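Local coordinates for protein N-acetylmuramoyl-L-alanine amidase (Clostridium intestinale URNW, PDB 6SRT) that probably cleaves the amide bond between N-acetylmuramic acid and L-alanine in bacterial peptidoglycan, as a zinc-binding endolysin amidase, at residues Val25-Phe39 / Gly81-Gly93. Sequence-based numbering, arbitrary orientation. Where two conformers were deposited one is given.
Sequences VEVNYTWATPLSYNF and GTIYRGRPENAVG
Val25 pairs in parallel with Tyr84, its N bonding to Ile83 O (2.8 Å) and its O receiving Arg85 N, and the two segments meet again farther on, where Val92 N bonds to Ser36 O. Beside the first pairing, Val25 CG1 packs alongside Tyr84 CD1. Glu26 and Arg85 run side by side, the carboxylate nearly coplanar with the guanidinium (16° apart): NE reaches OE1 at 2.9 Å, while NH2 meets the syn lone pair of OE2 at 3.0 Å. The remaining nitrogen, NH1, holds Glu89 OE1 on its anti side, and Glu89 is itself bound by Lys135, Tyr131 and Tyr136. Tyr29 OH donates in the carbonyl plane to Arg85 O (2.7 Å). Leu35 CD1, lying over one face of the Trp31 indole, meets Pro88 CD end-on at 3.7 Å. In the conformer given, Arg87 NE nears Trp31 CZ3. Ala91 CB lies over one Tyr37 face, offset toward the rim, in a CH-pi contact. With CG anti to its N (chi1 180°), Phe39 places its ring beneath Ala91 O, 3.5 Å above the ring centre; His74 stacks on Phe39 and also bonds that oxygen. Backbone pairing thus joins edge strand 24-25 to strand 83-85, the next one in, and fixes the irregular loop after it, while Arg85, gripped through all three nitrogens, is held in orientation and probably helps keep Glu26 and Glu89 ionised.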
ATOM      1  N   VAL A  25      -3.064  -2.175  12.413  1.00 15.78           N
ATOM      2  CA  VAL A  25      -3.679  -3.427  12.892  1.00 17.10           C
ATOM      3  C   VAL A  25      -2.849  -4.591  12.376  1.00 16.75           C
ATOM      4  O   VAL A  25      -2.779  -4.797  11.152  1.00 17.28           O
ATOM      5  CB  VAL A  25      -5.149  -3.525  12.531  1.00 18.52           C
ATOM      6  CG1 VAL A  25      -5.737  -4.848  12.940  1.00 20.49           C
ATOM      7  CG2 VAL A  25      -5.930  -2.321  13.077  1.00 20.44           C
ATOM      8  N   GLU A  26      -2.338  -5.383  13.295  1.00 17.22           N
ATOM      9  CA  GLU A  26      -1.555  -6.586  12.918  1.00 19.87           C
ATOM     10  C   GLU A  26      -2.593  -7.648  12.538  1.00 20.99           C
ATOM     11  O   GLU A  26      -3.748  -7.737  13.103  1.00 26.15           O
ATOM     12  CB  GLU A  26      -0.613  -6.981  14.077  1.00 22.96           C
ATOM     13  CG  GLU A  26       0.379  -5.899  14.463  1.00 25.67           C
ATOM     14  CD  GLU A  26       1.336  -5.311  13.403  1.00 24.68           C
ATOM     15  OE1 GLU A  26       1.638  -6.010  12.510  1.00 28.95           O
ATOM     16  OE2 GLU A  26       1.934  -4.195  13.599  1.00 29.48           O
ATOM     17  N   VAL A  27      -2.282  -8.389  11.527  1.00 19.50           N
ATOM     18  CA  VAL A  27      -3.136  -9.474  11.038  1.00 20.39           C
ATOM     19  C   VAL A  27      -2.328 -10.753  11.054  1.00 20.28           C
ATOM     20  O   VAL A  27      -1.161 -10.739  10.784  1.00 21.63           O
ATOM     21  CB  VAL A  27      -3.678  -9.185   9.638  1.00 18.62           C
ATOM     22  CG1 VAL A  27      -4.493 -10.326   9.105  1.00 18.40           C
ATOM     23  CG2 VAL A  27      -4.405  -7.857   9.598  1.00 19.30           C
ATOM     24  N   ASN A  28      -2.965 -11.831  11.493  1.00 23.11           N
ATOM     25  CA  ASN A  28      -2.400 -13.193  11.494  1.00 23.44           C
ATOM     26  C   ASN A  28      -2.506 -13.754  10.092  1.00 21.63           C
ATOM     27  O   ASN A  28      -3.606 -13.969   9.596  1.00 26.59           O
ATOM     28  CB  ASN A  28      -3.115 -14.027  12.562  1.00 27.56           C
ATOM     29  CG  ASN A  28      -2.801 -13.527  13.955  1.00 34.71           C
ATOM     30  OD1 ASN A  28      -1.642 -13.211  14.257  1.00 51.69           O
ATOM     31  ND2 ASN A  28      -3.822 -13.454  14.806  1.00 50.24           N
ATOM     32  N   TYR A  29      -1.358 -13.928   9.457  1.00 21.32           N
ATOM     33  CA  TYR A  29      -1.274 -14.601   8.139  1.00 19.31           C
ATOM     34  C   TYR A  29      -0.477 -15.912   8.252  1.00 20.48           C
ATOM     35  O   TYR A  29       0.435 -16.064   9.106  1.00 24.91           O
ATOM     36  CB  TYR A  29      -0.535 -13.737   7.132  1.00 19.72           C
ATOM     37  CG  TYR A  29      -1.184 -12.396   6.867  1.00 16.72           C
ATOM     38  CD1 TYR A  29      -2.390 -12.288   6.181  1.00 16.17           C
ATOM     39  CD2 TYR A  29      -0.617 -11.218   7.298  1.00 15.90           C
ATOM     40  CE1 TYR A  29      -3.009 -11.091   5.918  1.00 14.42           C
ATOM     41  CE2 TYR A  29      -1.236 -10.009   7.074  1.00 13.88           C
ATOM     42  CZ  TYR A  29      -2.456  -9.921   6.406  1.00 14.11           C
ATOM     43  OH  TYR A  29      -3.069  -8.714   6.180  1.00 13.77           O
ATOM     44  N   THR A  30      -0.773 -16.826   7.344  1.00 18.74           N
ATOM     45  CA  THR A  30       0.068 -18.018   7.132  1.00 18.41           C
ATOM     46  C   THR A  30       0.647 -17.928   5.732  1.00 18.54           C
ATOM     47  O   THR A  30      -0.076 -18.142   4.729  1.00 19.95           O
ATOM     48  CB  THR A  30      -0.800 -19.285   7.207  1.00 25.63           C
ATOM     49  OG1 THR A  30      -1.402 -19.371   8.500  1.00 29.38           O
ATOM     50  CG2 THR A  30       0.021 -20.531   6.983  1.00 26.98           C
ATOM     51  N   TRP A  31       1.918 -17.593   5.622  1.00 17.06           N
ATOM     52  CA  TRP A  31       2.616 -17.314   4.369  1.00 15.88           C
ATOM     53  C   TRP A  31       2.898 -18.604   3.670  1.00 18.09           C
ATOM     54  O   TRP A  31       3.415 -19.577   4.285  1.00 22.36           O
ATOM     55  CB  TRP A  31       3.891 -16.548   4.697  1.00 15.67           C
ATOM     56  CG  TRP A  31       3.651 -15.181   5.275  1.00 14.87           C
ATOM     57  CD1 TRP A  31       3.693 -14.816   6.589  1.00 16.19           C
ATOM     58  CD2 TRP A  31       3.133 -14.034   4.552  1.00 14.04           C
ATOM     59  NE1 TRP A  31       3.285 -13.522   6.728  1.00 16.78           N
ATOM     60  CE2 TRP A  31       2.874 -13.036   5.524  1.00 14.90           C
ATOM     61  CE3 TRP A  31       2.838 -13.776   3.205  1.00 13.06           C
ATOM     62  CZ2 TRP A  31       2.373 -11.797   5.162  1.00 14.09           C
ATOM     63  CZ3 TRP A  31       2.386 -12.528   2.858  1.00 14.04           C
ATOM     64  CH2 TRP A  31       2.148 -11.568   3.815  1.00 13.33           C
ATOM     65  N   ALA A  32       2.502 -18.699   2.415  1.00 15.31           N
ATOM     66  CA  ALA A  32       2.569 -19.952   1.672  1.00 16.22           C
ATOM     67  C   ALA A  32       4.009 -20.297   1.290  1.00 17.21           C
ATOM     68  O   ALA A  32       4.429 -21.438   1.376  1.00 21.46           O
ATOM     69  CB  ALA A  32       1.712 -19.931   0.445  1.00 16.61           C
ATOM     70  N   THR A  33       4.749 -19.319   0.795  1.00 14.91           N
ATOM     71  CA  THR A  33       6.086 -19.506   0.225  1.00 15.11           C
ATOM     72  C   THR A  33       7.033 -18.610   1.004  1.00 14.46           C
ATOM     73  O   THR A  33       6.660 -17.638   1.657  1.00 15.24           O
ATOM     74  CB  THR A  33       6.089 -19.176  -1.282  1.00 15.56           C
ATOM     75  OG1 THR A  33       5.809 -17.794  -1.494  1.00 16.12           O
ATOM     76  CG2 THR A  33       5.087 -19.986  -2.069  1.00 18.83           C
ATOM     77  N   PRO A  34       8.356 -18.865   0.946  1.00 14.26           N
ATOM     78  CA  PRO A  34       9.299 -18.116   1.777  1.00 13.60           C
ATOM     79  C   PRO A  34       9.303 -16.638   1.408  1.00 14.65           C
ATOM     80  O   PRO A  34       9.451 -16.305   0.238  1.00 16.73           O
ATOM     81  CB  PRO A  34      10.659 -18.760   1.482  1.00 15.29           C
ATOM     82  CG  PRO A  34      10.340 -20.121   1.037  1.00 16.94           C
ATOM     83  CD  PRO A  34       9.027 -19.979   0.283  1.00 16.08           C
ATOM     84  N   LEU A  35       9.192 -15.806   2.420  1.00 13.38           N
ATOM     85  CA  LEU A  35       9.385 -14.358   2.245  1.00 13.02           C
ATOM     86  C   LEU A  35      10.866 -14.065   2.121  1.00 13.57           C
ATOM     87  O   LEU A  35      11.687 -14.607   2.822  1.00 12.98           O
ATOM     88  CB  LEU A  35       8.776 -13.581   3.416  1.00 13.25           C
ATOM     89  CG  LEU A  35       7.264 -13.646   3.521  1.00 14.12           C
ATOM     90  CD1 LEU A  35       6.815 -12.877   4.734  1.00 17.21           C
ATOM     91  CD2 LEU A  35       6.547 -13.194   2.287  1.00 16.60           C
ATOM     92  N   SER A  36      11.164 -13.140   1.221  1.00 12.50           N
ATOM     93  CA  SER A  36      12.503 -12.557   1.148  1.00 12.14           C
ATOM     94  C   SER A  36      12.526 -11.264   1.974  1.00 10.37           C
ATOM     95  O   SER A  36      11.619 -10.429   1.791  1.00 12.62           O
ATOM     96  CB  SER A  36      12.869 -12.276  -0.273  1.00 12.71           C
ATOM     97  OG  SER A  36      14.114 -11.564  -0.319  1.00 13.75           O
ATOM     98  N   TYR A  37      13.631 -11.108   2.644  1.00 10.16           N
ATOM     99  CA  TYR A  37      13.932  -9.919   3.467  1.00 11.41           C
ATOM    100  C   TYR A  37      15.015  -9.107   2.829  1.00 12.13           C
ATOM    101  O   TYR A  37      15.504  -8.136   3.471  1.00 12.95           O
ATOM    102  CB  TYR A  37      14.127 -10.276   4.965  1.00 12.54           C
ATOM    103  CG  TYR A  37      12.879 -10.855   5.593  1.00 11.72           C
ATOM    104  CD1 TYR A  37      12.475 -12.149   5.325  1.00 11.69           C
ATOM    105  CD2 TYR A  37      12.066 -10.071   6.401  1.00 14.50           C
ATOM    106  CE1 TYR A  37      11.353 -12.694   5.943  1.00 13.10           C
ATOM    107  CE2 TYR A  37      10.951 -10.582   7.009  1.00 14.02           C
ATOM    108  CZ  TYR A  37      10.583 -11.888   6.773  1.00 13.74           C
ATOM    109  OH  TYR A  37       9.439 -12.367   7.391  1.00 16.68           O
ATOM    110  N   ASN A  38      15.349  -9.406   1.582  1.00 12.06           N
ATOM    111  CA  ASN A  38      16.296  -8.585   0.789  1.00 13.02           C
ATOM    112  C   ASN A  38      15.509  -7.423   0.196  1.00 13.02           C
ATOM    113  O   ASN A  38      15.322  -7.347  -0.994  1.00 13.16           O
ATOM    114  CB  ASN A  38      17.056  -9.382  -0.248  1.00 13.44           C
ATOM    115  CG  ASN A  38      18.086 -10.333   0.335  1.00 14.75           C
ATOM    116  OD1 ASN A  38      18.551 -10.234   1.497  1.00 17.79           O
ATOM    117  ND2 ASN A  38      18.450 -11.280  -0.484  1.00 15.77           N
ATOM    118  N   PHE A  39      15.031  -6.560   1.094  1.00 13.37           N
ATOM    119  CA  PHE A  39      14.124  -5.454   0.771  1.00 12.36           C
ATOM    120  C   PHE A  39      14.791  -4.162   1.234  1.00 12.46           C
ATOM    121  O   PHE A  39      15.210  -4.101   2.354  1.00 16.12           O
ATOM    122  CB  PHE A  39      12.830  -5.690   1.544  1.00 12.68           C
ATOM    123  CG  PHE A  39      11.749  -4.663   1.362  1.00 11.05           C
ATOM    124  CD1 PHE A  39      11.215  -4.338   0.139  1.00 11.33           C
ATOM    125  CD2 PHE A  39      11.230  -4.003   2.476  1.00 12.40           C
ATOM    126  CE1 PHE A  39      10.210  -3.404   0.009  1.00 11.63           C
ATOM    127  CE2 PHE A  39      10.177  -3.123   2.360  1.00 13.04           C
ATOM    128  CZ  PHE A  39       9.681  -2.786   1.124  1.00 11.83           C
ATOM    129  N   GLY A  81     -10.770   4.022   7.288  1.00 15.60           N
ATOM    130  CA  GLY A  81      -9.438   4.526   7.635  1.00 14.22           C
ATOM    131  C   GLY A  81      -8.592   3.494   8.356  1.00 14.14           C
ATOM    132  O   GLY A  81      -7.419   3.788   8.598  1.00 15.15           O
ATOM    133  N   THR A  82      -9.119   2.323   8.673  1.00 14.41           N
ATOM    134  CA  THR A  82      -8.305   1.325   9.396  1.00 13.68           C
ATOM    135  C   THR A  82      -7.143   0.894   8.515  1.00 13.34           C
ATOM    136  O   THR A  82      -7.359   0.538   7.353  1.00 13.46           O
ATOM    137  CB  THR A  82      -9.140   0.106   9.801  1.00 15.18           C
ATOM    138  OG1 THR A  82     -10.263   0.560  10.597  1.00 19.63           O
ATOM    139  CG2 THR A  82      -8.283  -0.841  10.631  1.00 18.62           C
ATOM    140  N   ILE A  83      -5.965   0.912   9.114  1.00 13.08           N
ATOM    141  CA  ILE A  83      -4.716   0.507   8.422  1.00 11.97           C
ATOM    142  C   ILE A  83      -4.421  -0.908   8.886  1.00 12.72           C
ATOM    143  O   ILE A  83      -4.087  -1.121  10.050  1.00 15.37           O
ATOM    144  CB  ILE A  83      -3.551   1.438   8.675  1.00 12.54           C
ATOM    145  CG1 ILE A  83      -3.841   2.900   8.353  1.00 13.21           C
ATOM    146  CG2 ILE A  83      -2.345   0.886   7.936  1.00 14.02           C
ATOM    147  CD1 ILE A  83      -2.841   3.812   8.989  1.00 14.63           C
ATOM    148  N   TYR A  84      -4.455  -1.862   7.977  1.00 11.91           N
ATOM    149  CA  TYR A  84      -4.053  -3.231   8.255  1.00 12.96           C
ATOM    150  C   TYR A  84      -2.673  -3.487   7.701  1.00 12.06           C
ATOM    151  O   TYR A  84      -2.333  -3.150   6.574  1.00 12.28           O
ATOM    152  CB  TYR A  84      -4.973  -4.242   7.591  1.00 13.26           C
ATOM    153  CG  TYR A  84      -6.354  -4.204   8.166  1.00 14.41           C
ATOM    154  CD1 TYR A  84      -6.682  -4.833   9.336  1.00 16.41           C
ATOM    155  CD2 TYR A  84      -7.344  -3.439   7.567  1.00 17.25           C
ATOM    156  CE1 TYR A  84      -7.994  -4.870   9.816  1.00 20.26           C
ATOM    157  CE2 TYR A  84      -8.624  -3.354   8.108  1.00 19.74           C
ATOM    158  CZ  TYR A  84      -8.976  -4.070   9.239  1.00 18.33           C
ATOM    159  OH  TYR A  84     -10.250  -4.035   9.743  1.00 26.33           O
ATOM    160  N   ARG A  85      -1.850  -4.152   8.499  1.00 12.26           N
ATOM    161  CA  ARG A  85      -0.570  -4.687   8.026  1.00 12.19           C
ATOM    162  C   ARG A  85      -0.858  -5.810   7.021  1.00 12.16           C
ATOM    163  O   ARG A  85      -1.710  -6.648   7.278  1.00 13.07           O
ATOM    164  CB  ARG A  85       0.292  -5.194   9.169  1.00 15.17           C
ATOM    165  CG  ARG A  85       1.713  -5.302   8.666  1.00 21.12           C
ATOM    166  CD  ARG A  85       2.882  -5.297   9.372  1.00 19.34           C
ATOM    167  NE  ARG A  85       2.903  -4.409  10.464  1.00 16.54           N
ATOM    168  CZ  ARG A  85       3.616  -3.313  10.509  1.00 14.79           C
ATOM    169  NH1 ARG A  85       4.246  -2.822   9.454  1.00 13.67           N
ATOM    170  NH2 ARG A  85       3.669  -2.660  11.655  1.00 16.52           N
ATOM    171  N   GLY A  86      -0.026  -5.838   5.980  1.00 11.66           N
ATOM    172  CA  GLY A  86       0.022  -6.967   5.043  1.00 11.96           C
ATOM    173  C   GLY A  86       1.358  -7.688   5.186  1.00 10.90           C
ATOM    174  O   GLY A  86       1.652  -8.294   6.207  1.00 12.68           O
ATOM    175  N   ARG A  87       2.163  -7.575   4.139  1.00 11.29           N
ATOM    176  CA  ARG A  87       3.569  -8.087   4.237  0.50 11.70           C
ATOM    177  C   ARG A  87       4.280  -7.430   5.381  1.00 12.41           C
ATOM    178  O   ARG A  87       4.095  -6.241   5.625  1.00 14.53           O
ATOM    179  CB  ARG A  87       4.515  -7.654   3.125  0.50 11.01           C
ATOM    180  CG  ARG A  87       4.064  -8.243   1.817  0.50  9.38           C
ATOM    181  CD  ARG A  87       4.564  -9.645   1.605  0.50 11.21           C
ATOM    182  NE  ARG A  87       3.852 -10.282   0.550  0.50 11.70           N
ATOM    183  CZ  ARG A  87       4.366 -10.945  -0.477  0.50  9.14           C
ATOM    184  NH1 ARG A  87       5.664 -10.948  -0.744  0.50  9.49           N
ATOM    185  NH2 ARG A  87       3.538 -11.671  -1.202  0.50 10.72           N
ATOM    186  N   PRO A  88       5.169  -8.182   6.042  1.00 12.48           N
ATOM    187  CA  PRO A  88       6.018  -7.570   7.051  1.00 12.57           C
ATOM    188  C   PRO A  88       6.750  -6.367   6.441  1.00 12.44           C
ATOM    189  O   PRO A  88       7.113  -6.318   5.270  1.00 11.83           O
ATOM    190  CB  PRO A  88       6.998  -8.681   7.455  1.00 13.54           C
ATOM    191  CG  PRO A  88       6.221  -9.960   7.168  1.00 14.68           C
ATOM    192  CD  PRO A  88       5.464  -9.628   5.896  1.00 12.90           C
ATOM    193  N   GLU A  89       6.989  -5.377   7.307  1.00 12.63           N
ATOM    194  CA  GLU A  89       7.534  -4.068   6.914  1.00 11.70           C
ATOM    195  C   GLU A  89       8.925  -4.209   6.340  1.00 11.86           C
ATOM    196  O   GLU A  89       9.369  -3.301   5.607  1.00 13.57           O
ATOM    197  CB  GLU A  89       7.492  -3.103   8.075  1.00 12.41           C
ATOM    198  CG  GLU A  89       7.475  -1.655   7.637  1.00 12.60           C
ATOM    199  CD  GLU A  89       7.331  -0.749   8.852  1.00 12.52           C
ATOM    200  OE1 GLU A  89       6.207  -0.654   9.395  1.00 14.69           O
ATOM    201  OE2 GLU A  89       8.358  -0.135   9.276  1.00 15.58           O
ATOM    202  N   ASN A  90       9.636  -5.282   6.680  1.00 11.49           N
ATOM    203  CA  ASN A  90      11.000  -5.557   6.218  1.00 12.31           C
ATOM    204  C   ASN A  90      11.084  -6.640   5.137  1.00 11.88           C
ATOM    205  O   ASN A  90      12.209  -7.065   4.799  1.00 12.43           O
ATOM    206  CB  ASN A  90      11.941  -5.875   7.381  1.00 15.56           C
ATOM    207  CG  ASN A  90      11.510  -7.040   8.236  1.00 18.04           C
ATOM    208  OD1 ASN A  90      10.335  -7.424   8.249  1.00 19.75           O
ATOM    209  ND2 ASN A  90      12.472  -7.534   9.024  1.00 24.22           N
ATOM    210  N   ALA A  91       9.946  -7.084   4.624  1.00 10.90           N
ATOM    211  CA  ALA A  91       9.917  -8.121   3.594  1.00 11.27           C
ATOM    212  C   ALA A  91       9.579  -7.528   2.239  1.00 10.32           C
ATOM    213  O   ALA A  91       8.789  -6.604   2.105  1.00 11.08           O
ATOM    214  CB  ALA A  91       8.887  -9.194   3.933  1.00 12.10           C
ATOM    215  N   VAL A  92      10.125  -8.172   1.185  1.00 10.32           N
ATOM    216  CA  VAL A  92       9.726  -7.869  -0.183  1.00 10.06           C
ATOM    217  C   VAL A  92       8.236  -8.235  -0.348  1.00  9.89           C
ATOM    218  O   VAL A  92       7.805  -9.343   0.017  1.00 11.07           O
ATOM    219  CB  VAL A  92      10.603  -8.634  -1.192  1.00 10.01           C
ATOM    220  CG1 VAL A  92      10.168  -8.309  -2.625  1.00 12.38           C
ATOM    221  CG2 VAL A  92      12.083  -8.348  -1.007  1.00 12.02           C
ATOM    222  N   GLY A  93       7.451  -7.351  -0.977  1.00 10.19           N
ATOM    223  CA  GLY A  93       6.024  -7.565  -1.276  1.00 10.21           C
ATOM    224  C   GLY A  93       5.829  -8.117  -2.669  1.00 10.87           C
ATOM    225  O   GLY A  93       6.810  -8.473  -3.387  1.00 11.90           O
TER
HETATM  226  O   HOH W   1       8.988 -11.891  -0.309  1.00 13.34           O
HETATM  227  O   HOH W   2      14.399  -5.321   4.741  0.50 15.96           O